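Local coordinates for protein (tenascin) (Gallus gallus, PDB 1QR4) that probably contributes to extracellular matrix adhesion, its fifth and sixth fibronectin type III domains spanning regions that bind heparin and contactin, at residues A[37-42]-A[51-56]; A[8-13]-A[75-80]; A[20-25]-A[59-64]. All coordinates share one frame; numbering follows the deposited sequence.

Contact 1: A[37-42]-A[51-56]; sequences YRLTYV and MEIPVD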
ATOM      1  N   TYR A  37      -3.282  -0.459  26.854  1.00 45.08           N
ATOM      2  CA  TYR A  37      -2.765  -1.459  25.941  1.00 32.64           C
ATOM      3  C   TYR A  37      -1.399  -1.004  25.470  1.00 31.94           C
ATOM      4  O   TYR A  37      -1.104   0.182  25.475  1.00 35.28           O
ATOM      5  CB  TYR A  37      -3.649  -1.557  24.700  1.00 21.31           C
ATOM      6  CG  TYR A  37      -5.044  -2.099  24.896  1.00 19.48           C
ATOM      7  CD1 TYR A  37      -5.295  -3.464  24.821  1.00 13.62           C
ATOM      8  CD2 TYR A  37      -6.132  -1.240  25.012  1.00 17.75           C
ATOM      9  CE1 TYR A  37      -6.603  -3.959  24.847  1.00 15.21           C
ATOM     10  CE2 TYR A  37      -7.436  -1.727  25.034  1.00 26.78           C
ATOM     11  CZ  TYR A  37      -7.662  -3.086  24.948  1.00 21.25           C
ATOM     12  OH  TYR A  37      -8.953  -3.568  24.945  1.00 32.61           O
ATOM     13  N   ARG A  38      -0.564  -1.949  25.071  1.00 26.41           N
ATOM     14  CA  ARG A  38       0.741  -1.620  24.544  1.00 23.65           C
ATOM     15  C   ARG A  38       0.820  -2.378  23.239  1.00 35.53           C
ATOM     16  O   ARG A  38       0.576  -3.578  23.190  1.00 40.40           O
ATOM     17  CB  ARG A  38       1.851  -2.057  25.483  1.00 26.76           C
ATOM     18  CG  ARG A  38       3.230  -1.742  24.956  1.00 40.83           C
ATOM     19  CD  ARG A  38       4.277  -2.398  25.808  1.00 68.02           C
ATOM     20  NE  ARG A  38       5.360  -2.935  24.994  1.00 90.23           N
ATOM     21  CZ  ARG A  38       6.621  -3.057  25.402  1.00 99.92           C
ATOM     22  NH1 ARG A  38       6.974  -2.676  26.627  1.00 96.49           N
ATOM     23  NH2 ARG A  38       7.535  -3.545  24.570  1.00 99.84           N
ATOM     24  N   LEU A  39       1.078  -1.651  22.163  1.00 38.88           N
ATOM     25  CA  LEU A  39       1.165  -2.242  20.839  1.00 32.16           C
ATOM     26  C   LEU A  39       2.593  -2.153  20.394  1.00 31.88           C
ATOM     27  O   LEU A  39       3.184  -1.079  20.435  1.00 41.99           O
ATOM     28  CB  LEU A  39       0.295  -1.453  19.864  1.00 27.89           C
ATOM     29  CG  LEU A  39       0.347  -1.790  18.383  1.00 15.49           C
ATOM     30  CD1 LEU A  39      -0.267  -3.127  18.170  1.00 20.35           C
ATOM     31  CD2 LEU A  39      -0.410  -0.749  17.584  1.00 28.98           C
ATOM     32  N   THR A  40       3.180  -3.295  20.066  1.00 35.25           N
ATOM     33  CA  THR A  40       4.548  -3.319  19.565  1.00 37.17           C
ATOM     34  C   THR A  40       4.468  -3.975  18.202  1.00 35.25           C
ATOM     35  O   THR A  40       3.576  -4.779  17.940  1.00 48.10           O
ATOM     36  CB  THR A  40       5.515  -4.119  20.473  1.00 49.16           C
ATOM     37  OG1 THR A  40       4.995  -5.433  20.687  1.00 68.83           O
ATOM     38  CG2 THR A  40       5.699  -3.435  21.823  1.00 52.67           C
ATOM     39  N   TYR A  41       5.347  -3.564  17.309  1.00 38.99           N
ATOM     40  CA  TYR A  41       5.385  -4.122  15.971  1.00 42.45           C
ATOM     41  C   TYR A  41       6.814  -3.993  15.513  1.00 43.22           C
ATOM     42  O   TYR A  41       7.429  -2.940  15.683  1.00 48.46           O
ATOM     43  CB  TYR A  41       4.448  -3.364  15.018  1.00 47.27           C
ATOM     44  CG  TYR A  41       4.733  -1.878  14.854  1.00 37.67           C
ATOM     45  CD1 TYR A  41       4.142  -0.940  15.699  1.00 29.21           C
ATOM     46  CD2 TYR A  41       5.549  -1.411  13.821  1.00 30.11           C
ATOM     47  CE1 TYR A  41       4.349   0.423  15.516  1.00 42.33           C
ATOM     48  CE2 TYR A  41       5.766  -0.049  13.626  1.00 39.74           C
ATOM     49  CZ  TYR A  41       5.161   0.865  14.478  1.00 55.75           C
ATOM     50  OH  TYR A  41       5.366   2.220  14.300  1.00 54.74           O
ATOM     51  N   VAL A  42       7.367  -5.070  14.974  1.00 30.36           N
ATOM     52  CA  VAL A  42       8.745  -5.015  14.529  1.00 27.33           C
ATOM     53  C   VAL A  42       8.819  -5.239  13.033  1.00 25.62           C
ATOM     54  O   VAL A  42       7.979  -5.928  12.464  1.00 30.57           O
ATOM     55  CB  VAL A  42       9.655  -6.026  15.320  1.00 27.24           C
ATOM     56  CG1 VAL A  42       9.127  -6.221  16.730  1.00 33.87           C
ATOM     57  CG2 VAL A  42       9.768  -7.351  14.613  1.00 29.60           C
ATOM     58  N   MET A  51       3.703   1.790  21.427  1.00 43.18           N
ATOM     59  CA  MET A  51       2.643   2.770  21.538  1.00 50.63           C
ATOM     60  C   MET A  51       1.686   2.260  22.599  1.00 48.71           C
ATOM     61  O   MET A  51       1.556   1.059  22.808  1.00 47.38           O
ATOM     62  CB  MET A  51       1.897   2.944  20.206  1.00 41.29           C
ATOM     63  CG  MET A  51       2.602   3.855  19.208  1.00 66.42           C
ATOM     64  SD  MET A  51       1.561   4.358  17.827  1.00 71.16           S
ATOM     65  CE  MET A  51       0.664   5.700  18.556  1.00 43.98           C
ATOM     66  N   GLU A  52       1.097   3.189  23.333  1.00 56.40           N
ATOM     67  CA  GLU A  52       0.125   2.848  24.352  1.00 56.20           C
ATOM     68  C   GLU A  52      -1.235   3.269  23.811  1.00 52.37           C
ATOM     69  O   GLU A  52      -1.393   4.356  23.271  1.00 60.67           O
ATOM     70  CB  GLU A  52       0.444   3.553  25.669  1.00 68.37           C
ATOM     71  CG  GLU A  52       1.798   3.173  26.254  1.00 87.48           C
ATOM     72  CD  GLU A  52       1.934   3.559  27.718  1.00 99.94           C
ATOM     73  OE1 GLU A  52       1.858   4.768  28.040  1.00100.00           O
ATOM     74  OE2 GLU A  52       2.117   2.644  28.552  1.00 99.86           O
ATOM     75  N   ILE A  53      -2.209   2.383  23.935  1.00 52.74           N
ATOM     76  CA  ILE A  53      -3.542   2.637  23.433  1.00 35.11           C
ATOM     77  C   ILE A  53      -4.537   2.693  24.594  1.00 43.30           C
ATOM     78  O   ILE A  53      -4.476   1.880  25.514  1.00 43.87           O
ATOM     79  CB  ILE A  53      -3.890   1.559  22.385  1.00 38.88           C
ATOM     80  CG1 ILE A  53      -2.797   1.566  21.299  1.00 28.27           C
ATOM     81  CG2 ILE A  53      -5.278   1.799  21.778  1.00 43.37           C
ATOM     82  CD1 ILE A  53      -2.893   0.469  20.284  1.00 28.04           C
ATOM     83  N   PRO A  54      -5.430   3.701  24.587  1.00 51.45           N
ATOM     84  CA  PRO A  54      -6.463   3.943  25.600  1.00 37.75           C
ATOM     85  C   PRO A  54      -7.337   2.724  25.826  1.00 33.76           C
ATOM     86  O   PRO A  54      -7.688   2.038  24.874  1.00 31.83           O
ATOM     87  CB  PRO A  54      -7.298   5.049  24.967  1.00 44.27           C
ATOM     88  CG  PRO A  54      -6.339   5.759  24.100  1.00 51.52           C
ATOM     89  CD  PRO A  54      -5.581   4.645  23.466  1.00 46.28           C
ATOM     90  N   VAL A  55      -7.743   2.499  27.070  1.00 31.92           N
ATOM     91  CA  VAL A  55      -8.594   1.363  27.400  1.00 25.90           C
ATOM     92  C   VAL A  55      -9.908   1.329  26.627  1.00 32.82           C
ATOM     93  O   VAL A  55     -10.518   0.273  26.472  1.00 43.35           O
ATOM     94  CB  VAL A  55      -8.930   1.334  28.890  1.00 25.54           C
ATOM     95  CG1 VAL A  55      -7.780   0.768  29.651  1.00 35.52           C
ATOM     96  CG2 VAL A  55      -9.220   2.724  29.382  1.00 43.68           C
ATOM     97  N   ASP A  56     -10.329   2.477  26.119  1.00 27.35           N
ATOM     98  CA  ASP A  56     -11.585   2.575  25.388  1.00 10.89           C
ATOM     99  C   ASP A  56     -11.525   2.264  23.891  1.00 22.01           C
ATOM    100  O   ASP A  56     -12.524   2.416  23.185  1.00 38.68           O
ATOM    101  CB  ASP A  56     -12.195   3.960  25.616  1.00 58.18           C
ATOM    102  CG  ASP A  56     -11.175   5.091  25.446  1.00 91.47           C
ATOM    103  OD1 ASP A  56     -10.463   5.381  26.441  1.00 99.06           O
ATOM    104  OD2 ASP A  56     -11.076   5.680  24.332  1.00 81.38           O
TER
HETATM  105  O   HOH W   1     -11.258  -1.652  24.656  1.00 52.42           O
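Tyr37 and Ile53 form an antiparallel hydrogen-bonded pair, Tyr37 N to Ile53 O and Ile53 N to Tyr37 O both measuring 2.9 Å. Next along the hairpin, Leu39 N bonds to Met51 O at 2.8 Å, but the return bond from Met51 N to Leu39 O is weak.

The close packing lies on the face carrying Tyr37, Leu39 and Ile53. Ile53 is extended through CG1 (chi2 173°), its CD1 reaching diagonally, past its own partner Tyr37, to Leu39 CB at 3.7 Å, where the two side chains meet obliquely; branched Ile53 suits a strand, and Leu39 adds bulk without polar atoms. With CG anti to its own carbonyl carbon (chi1 -67°), Tyr37 brings its ring edge to the turning chain, CD2 lying 3.6 Å from Pro54 O. Phe34 and Trp27 meet this ring edge-to-face. Its hydroxyl donates to a water 3.0 Å from Tyr37 OH, and the water donates to Val55 O, so a buried aromatic keeps its polar end satisfied.

The other face is looser. Arg38 and Glu52 are a non-hydrogen-bonded pair whose charged ends diverge, Arg38 to a salt bridge with Glu50 and the poorly ordered Glu52 to one with Arg36. Long charged chains suit this outer face, and Arg38 belongs to the putative heparin-binding site. Strands 36-42 and 48-53 form the C-C' hairpin at one edge of the four-stranded sheet of a fibronectin type III sandwich, here with an inner apolar face and a charged outer one.

Contact 2: A[8-13]-A[75-80]; sequences DNPKDL and LVAEKG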
ATOM      1  N   ASP A   8      -6.059 -11.941  31.467  1.00 56.85           N
ATOM      2  CA  ASP A   8      -6.852 -12.178  30.225  1.00 62.45           C
ATOM      3  C   ASP A   8      -6.216 -11.360  29.104  1.00 71.52           C
ATOM      4  O   ASP A   8      -5.959 -10.170  29.283  1.00 83.44           O
ATOM      5  CB  ASP A   8      -8.299 -11.722  30.456  1.00 58.54           C
ATOM      6  CG  ASP A   8      -9.229 -12.114  29.325  1.00 70.81           C
ATOM      7  OD1 ASP A   8      -9.213 -13.290  28.907  1.00 74.10           O
ATOM      8  OD2 ASP A   8      -9.995 -11.246  28.866  1.00 78.11           O
ATOM      9  N   ASN A   9      -5.935 -11.983  27.963  1.00 68.94           N
ATOM     10  CA  ASN A   9      -5.326 -11.251  26.848  1.00 71.32           C
ATOM     11  C   ASN A   9      -6.348 -10.743  25.825  1.00 64.22           C
ATOM     12  O   ASN A   9      -7.497 -11.189  25.810  1.00 77.57           O
ATOM     13  CB  ASN A   9      -4.272 -12.114  26.146  1.00 57.18           C
ATOM     14  CG  ASN A   9      -4.874 -13.247  25.350  1.00 40.97           C
ATOM     15  OD1 ASN A   9      -6.003 -13.671  25.589  1.00 61.11           O
ATOM     16  ND2 ASN A   9      -4.113 -13.751  24.395  1.00 37.64           N
ATOM     17  N   PRO A  10      -5.956  -9.763  24.994  1.00 40.49           N
ATOM     18  CA  PRO A  10      -6.845  -9.206  23.974  1.00 29.64           C
ATOM     19  C   PRO A  10      -7.111 -10.293  22.956  1.00 33.33           C
ATOM     20  O   PRO A  10      -6.176 -10.882  22.431  1.00 40.74           O
ATOM     21  CB  PRO A  10      -5.988  -8.108  23.348  1.00 30.31           C
ATOM     22  CG  PRO A  10      -5.125  -7.671  24.475  1.00 37.79           C
ATOM     23  CD  PRO A  10      -4.708  -8.988  25.067  1.00 49.14           C
ATOM     24  N   LYS A  11      -8.374 -10.573  22.675  1.00 35.82           N
ATOM     25  CA  LYS A  11      -8.684 -11.612  21.703  1.00 36.80           C
ATOM     26  C   LYS A  11      -8.928 -11.073  20.296  1.00 36.52           C
ATOM     27  O   LYS A  11      -9.060  -9.870  20.085  1.00 38.15           O
ATOM     28  CB  LYS A  11      -9.885 -12.434  22.166  1.00 49.26           C
ATOM     29  CG  LYS A  11      -9.734 -12.988  23.571  1.00 88.52           C
ATOM     30  CD  LYS A  11     -10.838 -13.983  23.931  1.00 99.89           C
ATOM     31  CE  LYS A  11     -10.510 -15.395  23.450  1.00 99.97           C
ATOM     32  NZ  LYS A  11      -9.263 -15.923  24.077  1.00 99.81           N
ATOM     33  N   ASP A  12      -8.970 -11.995  19.343  1.00 34.31           N
ATOM     34  CA  ASP A  12      -9.201 -11.721  17.932  1.00 32.09           C
ATOM     35  C   ASP A  12      -8.601 -10.470  17.322  1.00 32.24           C
ATOM     36  O   ASP A  12      -9.314  -9.596  16.837  1.00 33.17           O
ATOM     37  CB  ASP A  12     -10.689 -11.829  17.603  1.00 41.59           C
ATOM     38  CG  ASP A  12     -11.232 -13.226  17.852  1.00 56.94           C
ATOM     39  OD1 ASP A  12     -10.984 -14.121  17.012  1.00 61.41           O
ATOM     40  OD2 ASP A  12     -11.876 -13.436  18.903  1.00 64.84           O
ATOM     41  N   LEU A  13      -7.277 -10.412  17.332  1.00 21.60           N
ATOM     42  CA  LEU A  13      -6.546  -9.305  16.748  1.00 22.77           C
ATOM     43  C   LEU A  13      -6.448  -9.541  15.243  1.00 26.16           C
ATOM     44  O   LEU A  13      -5.847 -10.518  14.791  1.00 35.34           O
ATOM     45  CB  LEU A  13      -5.149  -9.221  17.355  1.00 16.60           C
ATOM     46  CG  LEU A  13      -4.210  -8.114  16.844  1.00 26.09           C
ATOM     47  CD1 LEU A  13      -4.809  -6.735  17.140  1.00 10.60           C
ATOM     48  CD2 LEU A  13      -2.827  -8.241  17.501  1.00  8.01           C
ATOM     49  N   LEU A  75      -0.202  -7.197  20.533  1.00 25.47           N
ATOM     50  CA  LEU A  75      -0.910  -6.350  21.469  1.00 24.47           C
ATOM     51  C   LEU A  75      -0.971  -7.055  22.812  1.00 32.68           C
ATOM     52  O   LEU A  75      -1.124  -8.276  22.881  1.00 29.62           O
ATOM     53  CB  LEU A  75      -2.325  -6.107  20.962  1.00 18.03           C
ATOM     54  CG  LEU A  75      -3.125  -5.099  21.757  1.00  7.22           C
ATOM     55  CD1 LEU A  75      -2.513  -3.726  21.601  1.00 12.69           C
ATOM     56  CD2 LEU A  75      -4.517  -5.117  21.251  1.00 29.19           C
ATOM     57  N   VAL A  76      -0.903  -6.269  23.876  1.00 32.54           N
ATOM     58  CA  VAL A  76      -0.935  -6.792  25.225  1.00 37.34           C
ATOM     59  C   VAL A  76      -1.623  -5.814  26.171  1.00 33.61           C
ATOM     60  O   VAL A  76      -1.466  -4.600  26.043  1.00 33.51           O
ATOM     61  CB  VAL A  76       0.503  -7.067  25.728  1.00 31.82           C
ATOM     62  CG1 VAL A  76       1.375  -5.851  25.527  1.00 32.37           C
ATOM     63  CG2 VAL A  76       0.491  -7.447  27.189  1.00 39.42           C
ATOM     64  N   ALA A  77      -2.403  -6.350  27.108  1.00 35.07           N
ATOM     65  CA  ALA A  77      -3.090  -5.534  28.099  1.00 25.33           C
ATOM     66  C   ALA A  77      -2.210  -5.383  29.357  1.00 36.34           C
ATOM     67  O   ALA A  77      -1.823  -6.372  29.974  1.00 59.42           O
ATOM     68  CB  ALA A  77      -4.455  -6.161  28.446  1.00 19.76           C
ATOM     69  N   GLU A  78      -1.820  -4.150  29.666  1.00 41.32           N
ATOM     70  CA  GLU A  78      -1.002  -3.862  30.835  1.00 39.87           C
ATOM     71  C   GLU A  78      -1.972  -3.587  31.976  1.00 57.84           C
ATOM     72  O   GLU A  78      -2.665  -2.564  31.978  1.00 52.01           O
ATOM     73  CB  GLU A  78      -0.105  -2.642  30.594  1.00 25.19           C
ATOM     74  CG  GLU A  78       0.918  -2.814  29.462  1.00 25.60           C
ATOM     75  CD  GLU A  78       1.915  -1.644  29.342  1.00 42.82           C
ATOM     76  OE1 GLU A  78       1.797  -0.647  30.090  1.00 52.23           O
ATOM     77  OE2 GLU A  78       2.835  -1.719  28.499  1.00 44.63           O
ATOM     78  N   LYS A  79      -2.040  -4.532  32.918  1.00 74.55           N
ATOM     79  CA  LYS A  79      -2.927  -4.476  34.099  1.00 68.03           C
ATOM     80  C   LYS A  79      -2.403  -3.607  35.262  1.00 48.91           C
ATOM     81  O   LYS A  79      -3.145  -3.296  36.199  1.00 50.89           O
ATOM     82  CB  LYS A  79      -3.221  -5.911  34.588  1.00 72.33           C
ATOM     83  CG  LYS A  79      -3.675  -6.859  33.466  1.00 65.47           C
ATOM     84  CD  LYS A  79      -3.758  -8.317  33.906  1.00 52.12           C
ATOM     85  CE  LYS A  79      -4.109  -9.230  32.726  1.00 62.60           C
ATOM     86  NZ  LYS A  79      -4.424 -10.636  33.115  1.00 49.39           N
ATOM     87  N   GLY A  80      -1.131  -3.225  35.170  1.00 42.33           N
ATOM     88  CA  GLY A  80      -0.465  -2.399  36.166  1.00 47.61           C
ATOM     89  C   GLY A  80       1.017  -2.445  35.829  1.00 53.04           C
ATOM     90  O   GLY A  80       1.562  -1.554  35.175  1.00 50.76           O
TER
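Pro10 and Leu75 supply the main apolar contact: with its CG anti to the backbone N (chi1 -173°), Leu75 sends CD2 to 3.9 Å from Pro10 CB. Leu75 also meets a second leucine, Leu13 CD2 lying 4.1 Å from Leu75 CB. Further along, Pro10 CG approaches Ala77 CB at 4.3 Å; the small alanine lets the rigid proline ring come near the strand. These compact, wholly apolar groups suit a place where two sheets meet through side chains.

Polar atoms come near one another at the start of the modelled chain. Lys79 is extended beyond CG and carries NZ to 2.7 Å from Asp8 N, the backbone atom of the first modelled residue. It does not form an ion pair with the Asp8 carboxylate, since Asp8 OD1 and Lys79 NZ are 6.9 Å apart, and Asp8 OD2 instead accepts from Val31 N. Lys79 is one of the basic residues of the putative heparin-binding site.

Around the apolar part, Tyr37 of strand 36-42 touches both Pro10 and Leu75, and Trp27 of strand 22-28 meets Leu13 and Leu75. Pro10 O accepts from Thr87 OG1 of strand 87-92, next to strand 70-78 in its sheet.

Contact 3: A[20-25]-A[59-64]; sequences ETTLSL and SFILRG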
ATOM      1  N   GLU A  20      -0.247   1.644   1.841  1.00 47.38           N
ATOM      2  CA  GLU A  20       1.193   1.641   1.596  1.00 39.07           C
ATOM      3  C   GLU A  20       1.944   2.017   2.855  1.00 29.58           C
ATOM      4  O   GLU A  20       3.098   1.621   3.059  1.00 37.51           O
ATOM      5  CB  GLU A  20       1.551   2.688   0.535  1.00 54.45           C
ATOM      6  CG  GLU A  20       1.446   2.221  -0.898  1.00 74.27           C
ATOM      7  CD  GLU A  20       1.629   3.351  -1.891  1.00 72.84           C
ATOM      8  OE1 GLU A  20       2.485   4.233  -1.648  1.00 70.18           O
ATOM      9  OE2 GLU A  20       0.912   3.352  -2.911  1.00 65.76           O
ATOM     10  N   THR A  21       1.272   2.771   3.706  1.00 24.91           N
ATOM     11  CA  THR A  21       1.901   3.272   4.894  1.00 36.43           C
ATOM     12  C   THR A  21       1.086   2.988   6.163  1.00 35.82           C
ATOM     13  O   THR A  21       1.535   3.280   7.276  1.00 43.26           O
ATOM     14  CB  THR A  21       2.170   4.795   4.664  1.00 45.85           C
ATOM     15  OG1 THR A  21       2.903   5.358   5.754  1.00 61.49           O
ATOM     16  CG2 THR A  21       0.859   5.552   4.466  1.00 46.06           C
ATOM     17  N   THR A  22      -0.096   2.391   6.014  1.00 33.96           N
ATOM     18  CA  THR A  22      -0.912   2.093   7.185  1.00 27.55           C
ATOM     19  C   THR A  22      -1.524   0.715   7.215  1.00 22.78           C
ATOM     20  O   THR A  22      -1.646   0.045   6.201  1.00 26.84           O
ATOM     21  CB  THR A  22      -2.099   3.060   7.364  1.00 27.04           C
ATOM     22  OG1 THR A  22      -3.134   2.727   6.437  1.00 42.79           O
ATOM     23  CG2 THR A  22      -1.679   4.487   7.161  1.00 44.77           C
ATOM     24  N   LEU A  23      -1.963   0.345   8.413  1.00 23.82           N
ATOM     25  CA  LEU A  23      -2.638  -0.911   8.687  1.00 12.50           C
ATOM     26  C   LEU A  23      -3.678  -0.572   9.712  1.00 12.07           C
ATOM     27  O   LEU A  23      -3.423   0.205  10.629  1.00 15.91           O
ATOM     28  CB  LEU A  23      -1.684  -1.942   9.260  1.00 21.22           C
ATOM     29  CG  LEU A  23      -0.765  -2.595   8.230  1.00 34.07           C
ATOM     30  CD1 LEU A  23       0.280  -3.423   8.946  1.00 30.07           C
ATOM     31  CD2 LEU A  23      -1.569  -3.449   7.263  1.00 24.97           C
ATOM     32  N   SER A  24      -4.870  -1.115   9.520  1.00 18.55           N
ATOM     33  CA  SER A  24      -5.978  -0.884  10.432  1.00 19.79           C
ATOM     34  C   SER A  24      -6.152  -2.094  11.379  1.00 29.91           C
ATOM     35  O   SER A  24      -6.410  -3.225  10.946  1.00 30.69           O
ATOM     36  CB  SER A  24      -7.242  -0.633   9.622  1.00 28.05           C
ATOM     37  OG  SER A  24      -8.319  -0.333  10.484  1.00 61.85           O
ATOM     38  N   LEU A  25      -5.977  -1.853  12.673  1.00 31.98           N
ATOM     39  CA  LEU A  25      -6.086  -2.912  13.663  1.00 23.67           C
ATOM     40  C   LEU A  25      -7.407  -2.919  14.423  1.00 33.19           C
ATOM     41  O   LEU A  25      -7.948  -1.863  14.790  1.00 32.24           O
ATOM     42  CB  LEU A  25      -4.940  -2.798  14.664  1.00 28.36           C
ATOM     43  CG  LEU A  25      -3.526  -2.773  14.090  1.00 22.26           C
ATOM     44  CD1 LEU A  25      -2.548  -2.382  15.178  1.00 22.96           C
ATOM     45  CD2 LEU A  25      -3.179  -4.116  13.499  1.00 25.88           C
ATOM     46  N   SER A  59     -10.042  -0.480  18.189  1.00 37.83           N
ATOM     47  CA  SER A  59      -9.617  -0.194  16.827  1.00 28.71           C
ATOM     48  C   SER A  59      -8.552   0.894  16.887  1.00 24.81           C
ATOM     49  O   SER A  59      -8.581   1.755  17.772  1.00 43.92           O
ATOM     50  CB  SER A  59     -10.810   0.306  16.017  1.00 29.72           C
ATOM     51  OG  SER A  59     -10.500   0.319  14.641  1.00 49.96           O
ATOM     52  N   PHE A  60      -7.613   0.852  15.952  1.00 22.91           N
ATOM     53  CA  PHE A  60      -6.528   1.824  15.908  1.00 19.61           C
ATOM     54  C   PHE A  60      -5.841   1.688  14.570  1.00 23.63           C
ATOM     55  O   PHE A  60      -5.556   0.570  14.140  1.00 34.18           O
ATOM     56  CB  PHE A  60      -5.533   1.532  17.035  1.00 17.83           C
ATOM     57  CG  PHE A  60      -4.190   2.202  16.874  1.00 19.02           C
ATOM     58  CD1 PHE A  60      -3.210   1.647  16.055  1.00 30.14           C
ATOM     59  CD2 PHE A  60      -3.900   3.376  17.559  1.00 20.67           C
ATOM     60  CE1 PHE A  60      -1.966   2.251  15.919  1.00 33.01           C
ATOM     61  CE2 PHE A  60      -2.658   3.992  17.429  1.00 30.41           C
ATOM     62  CZ  PHE A  60      -1.690   3.430  16.607  1.00 28.93           C
ATOM     63  N   ILE A  61      -5.593   2.821  13.907  1.00 31.81           N
ATOM     64  CA  ILE A  61      -4.911   2.823  12.605  1.00 34.35           C
ATOM     65  C   ILE A  61      -3.420   2.994  12.815  1.00 27.02           C
ATOM     66  O   ILE A  61      -2.955   4.014  13.328  1.00 35.21           O
ATOM     67  CB  ILE A  61      -5.377   3.960  11.672  1.00 34.87           C
ATOM     68  CG1 ILE A  61      -6.883   3.881  11.419  1.00 38.08           C
ATOM     69  CG2 ILE A  61      -4.651   3.854  10.339  1.00 50.42           C
ATOM     70  CD1 ILE A  61      -7.287   2.726  10.568  1.00 32.91           C
ATOM     71  N   LEU A  62      -2.678   1.965  12.447  1.00 27.87           N
ATOM     72  CA  LEU A  62      -1.238   1.989  12.580  1.00 26.73           C
ATOM     73  C   LEU A  62      -0.683   2.785  11.400  1.00 38.64           C
ATOM     74  O   LEU A  62      -1.049   2.545  10.252  1.00 54.59           O
ATOM     75  CB  LEU A  62      -0.726   0.559  12.578  1.00 26.40           C
ATOM     76  CG  LEU A  62       0.711   0.331  12.997  1.00 27.51           C
ATOM     77  CD1 LEU A  62       1.083   1.180  14.206  1.00 31.42           C
ATOM     78  CD2 LEU A  62       0.835  -1.141  13.306  1.00 31.51           C
ATOM     79  N   ARG A  63       0.190   3.744  11.679  1.00 46.11           N
ATOM     80  CA  ARG A  63       0.746   4.583  10.617  1.00 39.86           C
ATOM     81  C   ARG A  63       2.264   4.763  10.670  1.00 42.07           C
ATOM     82  O   ARG A  63       2.918   4.485  11.692  1.00 44.51           O
ATOM     83  CB  ARG A  63       0.081   5.967  10.665  1.00 51.95           C
ATOM     84  CG  ARG A  63      -1.410   5.986  10.326  1.00 64.89           C
ATOM     85  CD  ARG A  63      -2.034   7.322  10.698  1.00 70.79           C
ATOM     86  NE  ARG A  63      -2.122   7.499  12.148  1.00 95.79           N
ATOM     87  CZ  ARG A  63      -3.260   7.633  12.826  1.00 95.82           C
ATOM     88  NH1 ARG A  63      -4.425   7.620  12.189  1.00 91.95           N
ATOM     89  NH2 ARG A  63      -3.236   7.750  14.149  1.00 89.80           N
ATOM     90  N   GLY A  64       2.814   5.256   9.563  1.00 38.69           N
ATOM     91  CA  GLY A  64       4.243   5.507   9.489  1.00 38.66           C
ATOM     92  C   GLY A  64       5.061   4.299   9.107  1.00 40.34           C
ATOM     93  O   GLY A  64       6.258   4.234   9.369  1.00 43.29           O
TER
HETATM   94  O   HOH W   2       1.239   7.147   7.612  1.00 66.38           O
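Leu23 and Leu62, then Leu25 and Phe60, are successive antiparallel hydrogen-bonded pairs. In the first, Leu23 N reaches Leu62 O at 3.0 Å, and Leu62 N returns a bond to Leu23 O. In the second, Leu25 N bonds to Phe60 O at 2.9 Å and Phe60 N to Leu25 O, which also takes a weak bond from Ser59 OG.

On the face these four residues share, Leu25 CD1 lies 4.1 Å from Leu62 CD2, the two chains crossing. Leu25 and Phe60 instead run side by side, and the same CD1 comes obliquely to the ring, 4.2 Å from Phe60 CD1. All three supply apolar bulk for the sandwich interior.

The other face holds Thr22, Ser24, Ile61 and Arg63; beta-branched Thr22 and Ile61 suit extended strands. Ile61 bends at chi2 (-70°), which brings CD1 over Ser24, 3.5 Å from its CB, while Ile61 CG2 lies against Thr22 CB at 4.0 Å. Alanine in place of Ile61 would lack these branches and would probably leave Ser24 without its apolar cover and a gap beside Thr22. Thr22 CG2 and Arg63 CG also touch, 3.5 Å apart, their chains pointing the same way.

At the Thr21 and Gly64 end, a water accepts from Gly64 N and bonds to Thr21 OG1; glycine fits the positive phi of 85°, where a CB would crowd the preceding carbonyl.

Behind the apolar face stands the opposite sheet: Leu39 backs Leu25 and Phe60, Ile73 meets Leu23 and Leu25, and Tyr41 covers Leu62. The division of chemistry implies that this B-E strand pair turns its leucines and phenylalanine into the sandwich and Thr22, Ser24, Ile61 and Arg63 to the outer face, where Ile61 is the apolar member among polar neighbours.

Contacts 1 and 3 are pairings within a sheet, built on backbone hydrogen bonds, and lie in opposite sheets of one domain; contact 2 spans the two sheets and relies on apolar side chains. Contact 2 is the most buried of the three, apart from its Asp8 and Lys79 end, while contacts 1 and 3 each have one core face and one outer face. Their core faces meet, Leu39 CD2 lying 3.6 Å from Leu25 CD1 and Met51 SD 3.6 Å from Phe60 CZ. Contacts 1 and 2 share a sheet through strands 36-42 and 70-78, and each holds one basic residue of the putative heparin site, whereas contact 3's outer face combines hydroxyls, an isoleucine and an arginine outside that site.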